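Local atomic coordinates of N-isopropylammelide isopropylaminohydrolase (Burkholderia multivorans ATCC 17616, PDB entry 6NBO), a protein that is a zinc-binding hydrolase of the amidohydrolase family, built on a TIM-type barrel with a small beta-sheet region beside it. Residues 11-17 with 47-53; 108-113 with 144-148; 152-156 with 351-355; 174-179 with 207-213. All blocks are in the same frame, centred on the assembly; numbering follows the deposited sequence.

Contact 1. Residues 11-17 with 47-53; sequences ALLIRNV and CAIEEGA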
loop_
_atom_site.group_PDB
_atom_site.type_symbol
_atom_site.label_atom_id
_atom_site.label_comp_id
_atom_site.label_asym_id
_atom_site.label_seq_id
_atom_site.Cartn_x
_atom_site.Cartn_y
_atom_site.Cartn_z
ATOM N N ALA A 11 8.799 4.051 28.215
ATOM C CA ALA A 11 7.518 4.740 28.094
ATOM C C ALA A 11 7.722 6.110 27.460
ATOM O O ALA A 11 8.720 6.789 27.734
ATOM C CB ALA A 11 6.835 4.907 29.448
ATOM N N LEU A 12 6.757 6.517 26.632
ATOM C CA LEU A 12 6.765 7.811 25.958
ATOM C C LEU A 12 5.390 8.442 26.098
ATOM O O LEU A 12 4.386 7.844 25.700
ATOM C CB LEU A 12 7.130 7.669 24.480
ATOM C CG LEU A 12 7.093 8.961 23.659
ATOM C CD1 LEU A 12 8.132 9.951 24.149
ATOM C CD2 LEU A 12 7.310 8.623 22.184
ATOM N N LEU A 13 5.341 9.637 26.673
ATOM C CA LEU A 13 4.102 10.393 26.809
ATOM C C LEU A 13 4.159 11.545 25.816
ATOM O O LEU A 13 4.969 12.465 25.971
ATOM C CB LEU A 13 3.915 10.904 28.240
ATOM C CG LEU A 13 2.659 11.755 28.477
ATOM C CD1 LEU A 13 1.401 10.981 28.100
ATOM C CD2 LEU A 13 2.592 12.216 29.921
ATOM N N ILE A 14 3.305 11.488 24.802
ATOM C CA ILE A 14 3.153 12.572 23.838
ATOM C C ILE A 14 1.998 13.442 24.320
ATOM O O ILE A 14 0.838 13.022 24.286
ATOM C CB ILE A 14 2.879 12.036 22.429
ATOM C CG1 ILE A 14 3.981 11.050 22.000
ATOM C CG2 ILE A 14 2.718 13.205 21.443
ATOM C CD1 ILE A 14 3.663 10.330 20.659
ATOM N N ARG A 15 2.311 14.648 24.778
ATOM C CA ARG A 15 1.302 15.524 25.343
ATOM C C ARG A 15 0.718 16.453 24.290
ATOM O O ARG A 15 1.417 16.904 23.382
ATOM C CB ARG A 15 1.890 16.364 26.469
ATOM C CG ARG A 15 2.018 15.622 27.788
ATOM C CD ARG A 15 2.554 16.558 28.840
ATOM N NE ARG A 15 2.678 15.891 30.128
ATOM C CZ ARG A 15 3.620 16.180 31.019
ATOM N NH1 ARG A 15 4.519 17.122 30.751
ATOM N NH2 ARG A 15 3.665 15.529 32.173
ATOM N N ASN A 16 -0.571 16.762 24.449
ATOM C CA ASN A 16 -1.192 17.929 23.820
ATOM C C ASN A 16 -1.209 17.805 22.290
ATOM O O ASN A 16 -0.647 18.631 21.564
ATOM C CB ASN A 16 -0.474 19.209 24.268
ATOM C CG ASN A 16 -1.121 20.466 23.734
ATOM O OD1 ASN A 16 -2.307 20.477 23.406
ATOM N ND2 ASN A 16 -0.341 21.537 23.641
ATOM N N VAL A 17 -1.863 16.747 21.810
ATOM C CA VAL A 17 -2.075 16.535 20.379
ATOM C C VAL A 17 -3.567 16.382 20.119
ATOM O O VAL A 17 -4.366 16.188 21.030
ATOM C CB VAL A 17 -1.313 15.318 19.840
ATOM C CG1 VAL A 17 0.195 15.547 19.936
ATOM C CG2 VAL A 17 -1.739 14.054 20.586
ATOM N N CYS A 47 9.266 8.357 32.630
ATOM C CA CYS A 47 8.782 8.327 31.261
ATOM C C CYS A 47 9.324 9.521 30.473
ATOM O O CYS A 47 9.377 10.635 30.996
ATOM C CB CYS A 47 7.252 8.339 31.310
ATOM S SG CYS A 47 6.328 8.473 29.806
ATOM N N ALA A 48 9.714 9.292 29.224
ATOM C CA ALA A 48 10.087 10.395 28.350
ATOM C C ALA A 48 8.852 11.215 27.983
ATOM O O ALA A 48 7.741 10.690 27.864
ATOM C CB ALA A 48 10.760 9.873 27.078
ATOM N N ILE A 49 9.052 12.520 27.817
ATOM C CA ILE A 49 7.977 13.456 27.501
ATOM C C ILE A 49 8.246 14.055 26.130
ATOM O O ILE A 49 9.355 14.530 25.864
ATOM C CB ILE A 49 7.875 14.582 28.550
ATOM C CG1 ILE A 49 7.745 14.007 29.962
ATOM C CG2 ILE A 49 6.695 15.488 28.225
ATOM C CD1 ILE A 49 6.500 13.196 30.148
ATOM N N GLU A 50 7.232 14.053 25.273
ATOM C CA GLU A 50 7.289 14.748 23.993
ATOM C C GLU A 50 6.151 15.764 23.962
ATOM O O GLU A 50 4.982 15.391 24.100
ATOM C CB GLU A 50 7.188 13.740 22.843
ATOM C CG GLU A 50 7.419 14.298 21.482
ATOM C CD GLU A 50 8.861 14.688 21.230
ATOM O OE1 GLU A 50 9.783 14.147 21.885
ATOM O OE2 GLU A 50 9.061 15.543 20.357
ATOM N N GLU A 51 6.487 17.044 23.815
ATOM C CA GLU A 51 5.461 18.087 23.777
ATOM C C GLU A 51 4.913 18.197 22.356
ATOM O O GLU A 51 5.616 18.646 21.447
ATOM C CB GLU A 51 6.023 19.421 24.264
ATOM C CG GLU A 51 6.354 19.459 25.771
ATOM C CD GLU A 51 5.131 19.255 26.676
ATOM O OE1 GLU A 51 3.987 19.356 26.181
ATOM O OE2 GLU A 51 5.316 19.001 27.892
ATOM N N GLY A 52 3.653 17.790 22.165
ATOM C CA GLY A 52 3.037 17.825 20.848
ATOM C C GLY A 52 2.629 19.206 20.371
ATOM O O GLY A 52 2.406 19.387 19.170
ATOM N N ALA A 53 2.499 20.168 21.286
ATOM C CA ALA A 53 2.244 21.574 20.947
ATOM C C ALA A 53 1.010 21.739 20.060
ATOM O O ALA A 53 0.973 22.580 19.159
ATOM C CB ALA A 53 3.473 22.208 20.292
HETATM O O HOH W 1 2.852 20.695 24.126
#
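L12 to R15 run beside A48 to E51 as parallel strands whose short axes lie 22° apart and approach to 4.8 Å. The amides of L13 and R15 each sit 2.9 Å from the oxygen they use, L13 N bonding to A48 O and R15 N to E50 O. E50 N answers to L13 O, and at the far end G52 N reaches R15 O at 2.7 Å. Strand 48-51 is an edge strand of a four-stranded mixed sheet, and 11-17 bonds on its other side to 25-30. Strand 11-17 breaks at a G1 beta bulge, where N16 and V17 both face L25 and N16 takes a positive phi of 65°. On one face L12 CD1 meets A48 CB at 3.9 Å, with the E50 side chain alongside; the carboxylate of E50 turns away from 11-17 and pairs with R397. On the other face I49 stands next to L13 and points the same way, its CD1 3.9 Å from L13 CB. That same CD1 lies over one face of the R15 guanidinium, near its rim. R15, extended from CG to NE, presents an edge to E51, and NH1 makes a long salt bridge of 3.5 Å to E51 OE2 with the two planes 40° apart. E51 OE1 takes a hydrogen bond from a water 2.7 Å away that also accepts from A53 N.

Contact 2. Residues 108-113 with 144-148; sequences SLALAR and TRETL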
loop_
_atom_site.group_PDB
_atom_site.type_symbol
_atom_site.label_atom_id
_atom_site.label_comp_id
_atom_site.label_asym_id
_atom_site.label_seq_id
_atom_site.Cartn_x
_atom_site.Cartn_y
_atom_site.Cartn_z
ATOM N N SER A 108 15.425 -0.148 -2.723
ATOM C CA SER A 108 14.257 -0.398 -1.884
ATOM C C SER A 108 14.483 0.104 -0.466
ATOM O O SER A 108 13.558 0.625 0.169
ATOM C CB SER A 108 13.900 -1.889 -1.866
ATOM O OG SER A 108 14.959 -2.689 -1.349
ATOM N N LEU A 109 15.702 -0.045 0.050
ATOM C CA LEU A 109 15.977 0.410 1.411
ATOM C C LEU A 109 15.886 1.926 1.502
ATOM O O LEU A 109 15.212 2.463 2.385
ATOM C CB LEU A 109 17.351 -0.076 1.864
ATOM C CG LEU A 109 17.772 0.297 3.291
ATOM C CD1 LEU A 109 16.719 -0.137 4.313
ATOM C CD2 LEU A 109 19.110 -0.337 3.603
ATOM N N ALA A 110 16.528 2.629 0.568
ATOM C CA ALA A 110 16.454 4.087 0.538
ATOM C C ALA A 110 15.011 4.573 0.430
ATOM O O ALA A 110 14.596 5.484 1.160
ATOM C CB ALA A 110 17.297 4.624 -0.623
ATOM N N LEU A 111 14.220 3.978 -0.474
ATOM C CA LEU A 111 12.838 4.437 -0.623
ATOM C C LEU A 111 11.995 4.097 0.604
ATOM O O LEU A 111 11.200 4.927 1.062
ATOM C CB LEU A 111 12.203 3.849 -1.890
ATOM C CG LEU A 111 10.722 4.193 -2.110
ATOM C CD1 LEU A 111 10.463 5.701 -2.025
ATOM C CD2 LEU A 111 10.190 3.618 -3.437
ATOM N N ALA A 112 12.139 2.886 1.144
ATOM C CA ALA A 112 11.385 2.539 2.349
ATOM C C ALA A 112 11.773 3.441 3.515
ATOM O O ALA A 112 10.923 3.819 4.331
ATOM C CB ALA A 112 11.597 1.074 2.714
ATOM N N ARG A 113 13.053 3.810 3.604
ATOM C CA ARG A 113 13.450 4.748 4.648
ATOM C C ARG A 113 12.856 6.133 4.412
ATOM O O ARG A 113 12.500 6.826 5.373
ATOM C CB ARG A 113 14.975 4.789 4.751
ATOM C CG ARG A 113 15.500 3.651 5.622
ATOM C CD ARG A 113 17.009 3.624 5.762
ATOM N NE ARG A 113 17.393 2.731 6.848
ATOM C CZ ARG A 113 18.569 2.133 6.943
ATOM N NH1 ARG A 113 19.489 2.330 6.009
ATOM N NH2 ARG A 113 18.824 1.336 7.971
ATOM N N THR A 144 16.013 -5.846 2.686
ATOM C CA THR A 144 15.526 -4.547 3.133
ATOM C C THR A 144 14.520 -4.700 4.267
ATOM O O THR A 144 14.591 -3.979 5.270
ATOM C CB THR A 144 14.903 -3.793 1.960
ATOM O OG1 THR A 144 15.941 -3.311 1.103
ATOM C CG2 THR A 144 14.072 -2.610 2.457
ATOM N N ARG A 145 13.585 -5.646 4.132
ATOM C CA ARG A 145 12.592 -5.869 5.182
ATOM C C ARG A 145 13.253 -6.257 6.507
ATOM O O ARG A 145 12.862 -5.761 7.570
ATOM C CB ARG A 145 11.602 -6.939 4.739
ATOM C CG ARG A 145 10.584 -7.334 5.800
ATOM C CD ARG A 145 9.399 -8.064 5.176
ATOM N NE ARG A 145 9.611 -9.503 4.991
ATOM C CZ ARG A 145 8.688 -10.307 4.467
ATOM N NH1 ARG A 145 7.533 -9.786 4.084
ATOM N NH2 ARG A 145 8.906 -11.615 4.321
ATOM N N GLU A 146 14.258 -7.135 6.465
ATOM C CA GLU A 146 14.945 -7.516 7.693
ATOM C C GLU A 146 15.674 -6.328 8.320
ATOM O O GLU A 146 15.650 -6.152 9.545
ATOM C CB GLU A 146 15.919 -8.663 7.417
ATOM C CG GLU A 146 16.631 -9.162 8.669
ATOM C CD GLU A 146 15.669 -9.713 9.715
ATOM O OE1 GLU A 146 14.577 -10.194 9.336
ATOM O OE2 GLU A 146 16.005 -9.661 10.920
ATOM N N THR A 147 16.338 -5.506 7.499
ATOM C CA THR A 147 17.006 -4.313 8.022
ATOM C C THR A 147 16.032 -3.384 8.740
ATOM O O THR A 147 16.395 -2.750 9.744
ATOM C CB THR A 147 17.712 -3.565 6.884
ATOM O OG1 THR A 147 18.778 -4.375 6.379
ATOM C CG2 THR A 147 18.296 -2.231 7.361
ATOM N N LEU A 148 14.791 -3.300 8.257
ATOM C CA LEU A 148 13.791 -2.391 8.799
ATOM C C LEU A 148 12.825 -3.070 9.770
ATOM O O LEU A 148 11.772 -2.500 10.072
ATOM C CB LEU A 148 13.018 -1.734 7.652
ATOM C CG LEU A 148 13.880 -0.870 6.725
ATOM C CD1 LEU A 148 13.023 -0.337 5.600
ATOM C CD2 LEU A 148 14.511 0.286 7.510
HETATM O O HOH W 2 17.290 0.267 10.264
#
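S108 and T144 supply the polar link between these two helices: their hydroxyl oxygens, S108 OG and T144 OG1, lie 2.7 Å apart. The chi1 of S108 (61°) turns OG back along its own helix toward A104 O, to which it is also hydrogen-bonded. A second polar bridge runs through a water that accepts from R113 NH2 at 3.0 Å, at the edge of the guanidinium, and donates to T147 O.

The apolar contacts gather around L148, the first residue beyond its helix. Its CD1 meets A112 CB at 3.5 Å, a close apolar contact, while L148 CG lies 3.8 Å from L109 CD1. With CG anti to the backbone N (chi1 -179°), L109 leans toward the other helix and puts CD1 beside L148 and T147.

R113 adds contacts of mixed character along L148 and T147. Its extended chain passes obliquely by L148, R113 NE 3.8 Å from L148 CD2, then crosses T147 at about a right angle, R113 NH2 coming to 3.7 Å from T147 CG2. Over one face of this guanidinium, near its rim, lies L109 CD1, a methyl from its own helix one turn back.

Helices 104-117 and 136-147 lead into the neighbouring parallel barrel strands 120-128 and 153-159, so the contact joins successive outer helices of the barrel. L68 packs on S108, and R145 turns the other way to D183.

Contact 3. Residues 152-156 with 351-355; sequences VEIQI and GCGFD. With EDO (1,2-ethanediol), chain J.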
loop_
_atom_site.group_PDB
_atom_site.type_symbol
_atom_site.label_atom_id
_atom_site.label_comp_id
_atom_site.label_asym_id
_atom_site.label_seq_id
_atom_site.Cartn_x
_atom_site.Cartn_y
_atom_site.Cartn_z
ATOM N N VAL A 152 9.509 -0.543 9.850
ATOM C CA VAL A 152 8.500 -0.551 8.797
ATOM C C VAL A 152 8.044 -1.989 8.640
ATOM O O VAL A 152 8.875 -2.880 8.438
ATOM C CB VAL A 152 9.050 -0.034 7.452
ATOM C CG1 VAL A 152 7.931 0.018 6.388
ATOM C CG2 VAL A 152 9.737 1.323 7.614
ATOM N N GLU A 153 6.740 -2.218 8.712
ATOM C CA GLU A 153 6.195 -3.527 8.393
ATOM C C GLU A 153 5.920 -3.596 6.894
ATOM O O GLU A 153 5.260 -2.716 6.328
ATOM C CB GLU A 153 4.916 -3.791 9.180
ATOM C CG GLU A 153 4.307 -5.129 8.851
ATOM C CD GLU A 153 2.967 -5.349 9.527
ATOM O OE1 GLU A 153 2.485 -4.445 10.247
ATOM O OE2 GLU A 153 2.398 -6.434 9.330
ATOM N N ILE A 154 6.427 -4.634 6.245
ATOM C CA ILE A 154 6.389 -4.700 4.790
ATOM C C ILE A 154 5.750 -6.023 4.390
ATOM O O ILE A 154 6.267 -7.088 4.741
ATOM C CB ILE A 154 7.793 -4.554 4.166
ATOM C CG1 ILE A 154 8.435 -3.223 4.582
ATOM C CG2 ILE A 154 7.698 -4.631 2.628
ATOM C CD1 ILE A 154 9.867 -3.011 4.000
ATOM N N GLN A 155 4.616 -5.947 3.684
ATOM C CA GLN A 155 4.026 -7.095 3.008
ATOM C C GLN A 155 4.598 -7.175 1.600
ATOM O O GLN A 155 4.712 -6.158 0.914
ATOM C CB GLN A 155 2.497 -6.974 2.937
ATOM C CG GLN A 155 1.796 -7.017 4.295
ATOM C CD GLN A 155 0.299 -6.756 4.178
ATOM O OE1 GLN A 155 -0.202 -6.369 3.120
ATOM N NE2 GLN A 155 -0.415 -6.965 5.269
ATOM N N ILE A 156 4.956 -8.380 1.165
ATOM C CA ILE A 156 5.566 -8.580 -0.153
ATOM C C ILE A 156 4.633 -9.428 -1.018
ATOM O O ILE A 156 4.264 -10.542 -0.625
ATOM C CB ILE A 156 6.946 -9.248 -0.036
ATOM C CG1 ILE A 156 7.951 -8.290 0.634
ATOM C CG2 ILE A 156 7.429 -9.685 -1.420
ATOM C CD1 ILE A 156 9.254 -8.975 1.071
ATOM N N GLY A 351 -7.918 -2.903 4.498
ATOM C CA GLY A 351 -7.875 -3.595 3.221
ATOM C C GLY A 351 -6.695 -4.540 3.103
ATOM O O GLY A 351 -6.825 -5.631 2.552
ATOM N N CYS A 352 -5.527 -4.133 3.608
ATOM C CA CYS A 352 -4.330 -4.963 3.497
ATOM C C CYS A 352 -4.188 -5.985 4.613
ATOM O O CYS A 352 -3.294 -6.836 4.542
ATOM C CB CYS A 352 -3.064 -4.088 3.489
ATOM S SG CYS A 352 -2.908 -3.044 2.024
ATOM N N GLY A 353 -5.014 -5.917 5.648
ATOM C CA GLY A 353 -4.838 -6.842 6.752
ATOM C C GLY A 353 -3.671 -6.489 7.652
ATOM O O GLY A 353 -3.061 -7.384 8.242
ATOM N N PHE A 354 -3.325 -5.207 7.742
ATOM C CA PHE A 354 -2.366 -4.715 8.727
ATOM C C PHE A 354 -3.069 -4.619 10.078
ATOM O O PHE A 354 -3.994 -3.822 10.230
ATOM C CB PHE A 354 -1.837 -3.346 8.310
ATOM C CG PHE A 354 -0.812 -3.389 7.212
ATOM C CD1 PHE A 354 0.407 -4.025 7.412
ATOM C CD2 PHE A 354 -1.048 -2.763 5.991
ATOM C CE1 PHE A 354 1.379 -4.038 6.409
ATOM C CE2 PHE A 354 -0.078 -2.784 4.975
ATOM C CZ PHE A 354 1.129 -3.436 5.192
ATOM N N ASP A 355 -2.636 -5.416 11.051
ATOM C CA ASP A 355 -3.335 -5.537 12.325
ATOM C C ASP A 355 -2.827 -4.518 13.348
ATOM O O ASP A 355 -1.791 -3.879 13.159
ATOM C CB ASP A 355 -3.166 -6.954 12.877
ATOM C CG ASP A 355 -3.646 -8.018 11.902
ATOM O OD1 ASP A 355 -4.786 -7.900 11.402
ATOM O OD2 ASP A 355 -2.877 -8.968 11.630
HETATM C C1 EDO J . 7.475 -5.137 11.618
HETATM O O1 EDO J . 8.792 -4.730 11.230
HETATM C C2 EDO J . 7.009 -4.301 12.804
HETATM O O2 EDO J . 7.460 -2.956 12.618
HETATM O O HOH W 3 0.015 -6.765 10.617
#
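E153 OE1, gripped by salt bridges from R364 and R122, lies 3.5 Å from CD1 of F354. The carboxylate and ring planes are 82° apart, and the carboxylate carbon, E153 CD, sits in the ring plane at its edge. E153 gets there because its chain runs straight out from the strand (chi1 179°). Its other oxygen, OE2, accepts a hydrogen bond at 2.7 Å from a water that in turn takes one from D355 N. Behind E153, an ethanediol makes a weak bond to V152 O.

Q155, two residues on and on the same side of the strand, meets the ring differently. Its amide stacks over one face, the planes only 16° apart, with Q155 CD 3.6 Å from F354 CZ and Q155 NE2 3.6 Å from F354 CE1. NE2 also donates to C352 O at 3.0 Å, from above the carbonyl plane, although that oxygen lies near the plane of the amide. OE1 accepts a hydrogen bond from R124 NE.

C352 closes helix 346-352, and G353 ends it with positive phi in a Schellman motif. The contact thus ties that helix end to barrel strand 153-159. Two arginines at E153 would favour its charged form, while R124 and C352 O, bonded to opposite ends of the Q155 amide, fix its rotation over the ring.

Contact 4. Residues 174-179 with 207-213; sequences LADALA and IAERYGR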
loop_
_atom_site.group_PDB
_atom_site.type_symbol
_atom_site.label_atom_id
_atom_site.label_comp_id
_atom_site.label_asym_id
_atom_site.label_seq_id
_atom_site.Cartn_x
_atom_site.Cartn_y
_atom_site.Cartn_z
ATOM N N LEU A 174 7.062 -18.888 -8.566
ATOM C CA LEU A 174 6.148 -18.189 -7.672
ATOM C C LEU A 174 5.919 -18.980 -6.395
ATOM O O LEU A 174 5.828 -18.400 -5.307
ATOM C CB LEU A 174 4.818 -17.933 -8.390
ATOM C CG LEU A 174 4.864 -16.896 -9.519
ATOM C CD1 LEU A 174 3.549 -16.859 -10.334
ATOM C CD2 LEU A 174 5.170 -15.515 -8.948
ATOM N N ALA A 175 5.802 -20.306 -6.509
ATOM C CA ALA A 175 5.724 -21.140 -5.314
ATOM C C ALA A 175 6.980 -20.986 -4.467
ATOM O O ALA A 175 6.905 -20.850 -3.239
ATOM C CB ALA A 175 5.511 -22.602 -5.709
ATOM N N ASP A 176 8.152 -21.020 -5.109
ATOM C CA ASP A 176 9.404 -20.796 -4.388
ATOM C C ASP A 176 9.414 -19.438 -3.704
ATOM O O ASP A 176 9.959 -19.295 -2.604
ATOM C CB ASP A 176 10.597 -20.897 -5.339
ATOM C CG ASP A 176 10.812 -22.297 -5.849
ATOM O OD1 ASP A 176 10.178 -23.231 -5.309
ATOM O OD2 ASP A 176 11.610 -22.459 -6.792
ATOM N N ALA A 177 8.825 -18.422 -4.343
ATOM C CA ALA A 177 8.809 -17.089 -3.751
ATOM C C ALA A 177 7.997 -17.080 -2.463
ATOM O O ALA A 177 8.411 -16.494 -1.457
ATOM C CB ALA A 177 8.239 -16.072 -4.747
ATOM N N LEU A 178 6.813 -17.696 -2.487
ATOM C CA LEU A 178 6.017 -17.794 -1.266
ATOM C C LEU A 178 6.775 -18.549 -0.184
ATOM O O LEU A 178 6.816 -18.118 0.975
ATOM C CB LEU A 178 4.683 -18.477 -1.561
ATOM C CG LEU A 178 3.806 -17.779 -2.596
ATOM C CD1 LEU A 178 2.500 -18.539 -2.778
ATOM C CD2 LEU A 178 3.537 -16.336 -2.206
ATOM N N ALA A 179 7.399 -19.668 -0.547
ATOM C CA ALA A 179 8.184 -20.419 0.426
ATOM C C ALA A 179 9.328 -19.587 0.987
ATOM O O ALA A 179 9.707 -19.760 2.151
ATOM C CB ALA A 179 8.729 -21.693 -0.209
ATOM N N ILE A 207 -1.686 -22.090 -6.648
ATOM C CA ILE A 207 -0.430 -21.848 -5.943
ATOM C C ILE A 207 -0.699 -21.212 -4.587
ATOM O O ILE A 207 -0.165 -21.651 -3.564
ATOM C CB ILE A 207 0.510 -20.978 -6.794
ATOM C CG1 ILE A 207 0.877 -21.705 -8.090
ATOM C CG2 ILE A 207 1.776 -20.589 -5.984
ATOM C CD1 ILE A 207 1.560 -20.797 -9.112
ATOM N N ALA A 208 -1.548 -20.181 -4.555
ATOM C CA ALA A 208 -1.828 -19.512 -3.287
ATOM C C ALA A 208 -2.483 -20.469 -2.301
ATOM O O ALA A 208 -2.153 -20.470 -1.109
ATOM C CB ALA A 208 -2.718 -18.293 -3.519
ATOM N N GLU A 209 -3.410 -21.294 -2.786
ATOM C CA GLU A 209 -4.085 -22.248 -1.913
ATOM C C GLU A 209 -3.092 -23.229 -1.310
ATOM O O GLU A 209 -3.219 -23.616 -0.144
ATOM C CB GLU A 209 -5.168 -22.994 -2.696
ATOM C CG GLU A 209 -5.949 -24.018 -1.886
ATOM C CD GLU A 209 -7.210 -23.437 -1.267
ATOM O OE1 GLU A 209 -7.277 -22.201 -1.078
ATOM O OE2 GLU A 209 -8.138 -24.223 -0.978
ATOM N N ARG A 210 -2.088 -23.629 -2.092
ATOM C CA ARG A 210 -1.101 -24.584 -1.601
ATOM C C ARG A 210 -0.317 -24.030 -0.418
ATOM O O ARG A 210 0.022 -24.775 0.507
ATOM C CB ARG A 210 -0.151 -24.978 -2.730
ATOM C CG ARG A 210 1.113 -25.696 -2.270
ATOM C CD ARG A 210 1.631 -26.608 -3.369
ATOM N NE ARG A 210 1.588 -25.937 -4.663
ATOM C CZ ARG A 210 2.660 -25.571 -5.356
ATOM N NH1 ARG A 210 3.880 -25.831 -4.895
ATOM N NH2 ARG A 210 2.508 -24.957 -6.517
ATOM N N TYR A 211 -0.023 -22.735 -0.423
ATOM C CA TYR A 211 0.703 -22.108 0.669
ATOM C C TYR A 211 -0.220 -21.390 1.643
ATOM O O TYR A 211 0.267 -20.778 2.596
ATOM C CB TYR A 211 1.756 -21.135 0.103
ATOM C CG TYR A 211 2.872 -21.908 -0.569
ATOM C CD1 TYR A 211 2.773 -22.297 -1.895
ATOM C CD2 TYR A 211 3.993 -22.316 0.154
ATOM C CE1 TYR A 211 3.779 -23.036 -2.498
ATOM C CE2 TYR A 211 4.999 -23.054 -0.431
ATOM C CZ TYR A 211 4.891 -23.417 -1.756
ATOM O OH TYR A 211 5.899 -24.153 -2.337
ATOM N N GLY A 212 -1.530 -21.478 1.439
ATOM C CA GLY A 212 -2.489 -20.813 2.303
ATOM C C GLY A 212 -2.385 -19.305 2.291
ATOM O O GLY A 212 -2.610 -18.659 3.323
ATOM N N ARG A 213 -2.060 -18.720 1.144
ATOM C CA ARG A 213 -1.816 -17.287 1.066
ATOM C C ARG A 213 -2.926 -16.596 0.292
ATOM O O ARG A 213 -3.658 -17.216 -0.482
ATOM C CB ARG A 213 -0.477 -16.974 0.389
ATOM C CG ARG A 213 0.705 -17.720 0.955
ATOM C CD ARG A 213 1.023 -17.360 2.397
ATOM N NE ARG A 213 2.123 -18.208 2.841
ATOM C CZ ARG A 213 3.397 -17.969 2.555
ATOM N NH1 ARG A 213 3.725 -16.893 1.854
ATOM N NH2 ARG A 213 4.339 -18.802 2.962
HETATM O O HOH W 4 8.454 -24.205 -3.454
#
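L178 is the main bump here, pushing between I207 and Y211 of the facing helix. Its CD1 drops into the notch they leave, 3.9 Å from I207 CG2 and equally close to Y211 CD1, and the L178 and I207 side chains cross at about a right angle. L178 CB lies over one face of the Y211 ring, a CH-pi contact 4.3 Å from the centroid. One turn back, A175 has only a methyl, and the ring fills the shallow hollow beside it: Y211 CE1 comes to 3.7 Å from A175 CB. A179, a turn after A175, brings its CB to 4.0 Å from Y211 CE2, so Y211 sits against A175, L178 and A179. The short axes of the helix pair run 30° apart at 10.1 Å. Beyond the ring, a water joins Y211 OH to D176 OD1.

R213, just past the Schellman motif at G212, bends at chi2 (-65°) and brings its guanidinium edge to L178 O. NH2 donates at 3.2 Å from above the carbonyl plane, and NH1 adds a weak bond.

Helices 170-180 and 197-211 follow barrel strands 153-159 and 184-188, so they are successive outer helices; L174 and I207 both rest on L185 of strand 184-188.

In the fold
Contacts 2, 3 and 4 belong to the barrel, while contact 1 lies in the small sheet, its centre 27 Å from that of contact 3 and 44 Å from that of contact 4. Contacts 2 and 3 touch directly: R145 NH1 is 3.1 Å from I154 O, a probable hydrogen bond tying helix 136-147 to the strand that follows it. Strand 153-159 then leads on to helix 170-180 of contact 4, whose nearest atoms are about 6 Å from contact 3. None of the ligands of the two zinc ions (H65, H67, H218 and D304; H250 and D304) lies in these segments; the C352 side chain of contact 3 is about 12 Å from a zinc ion.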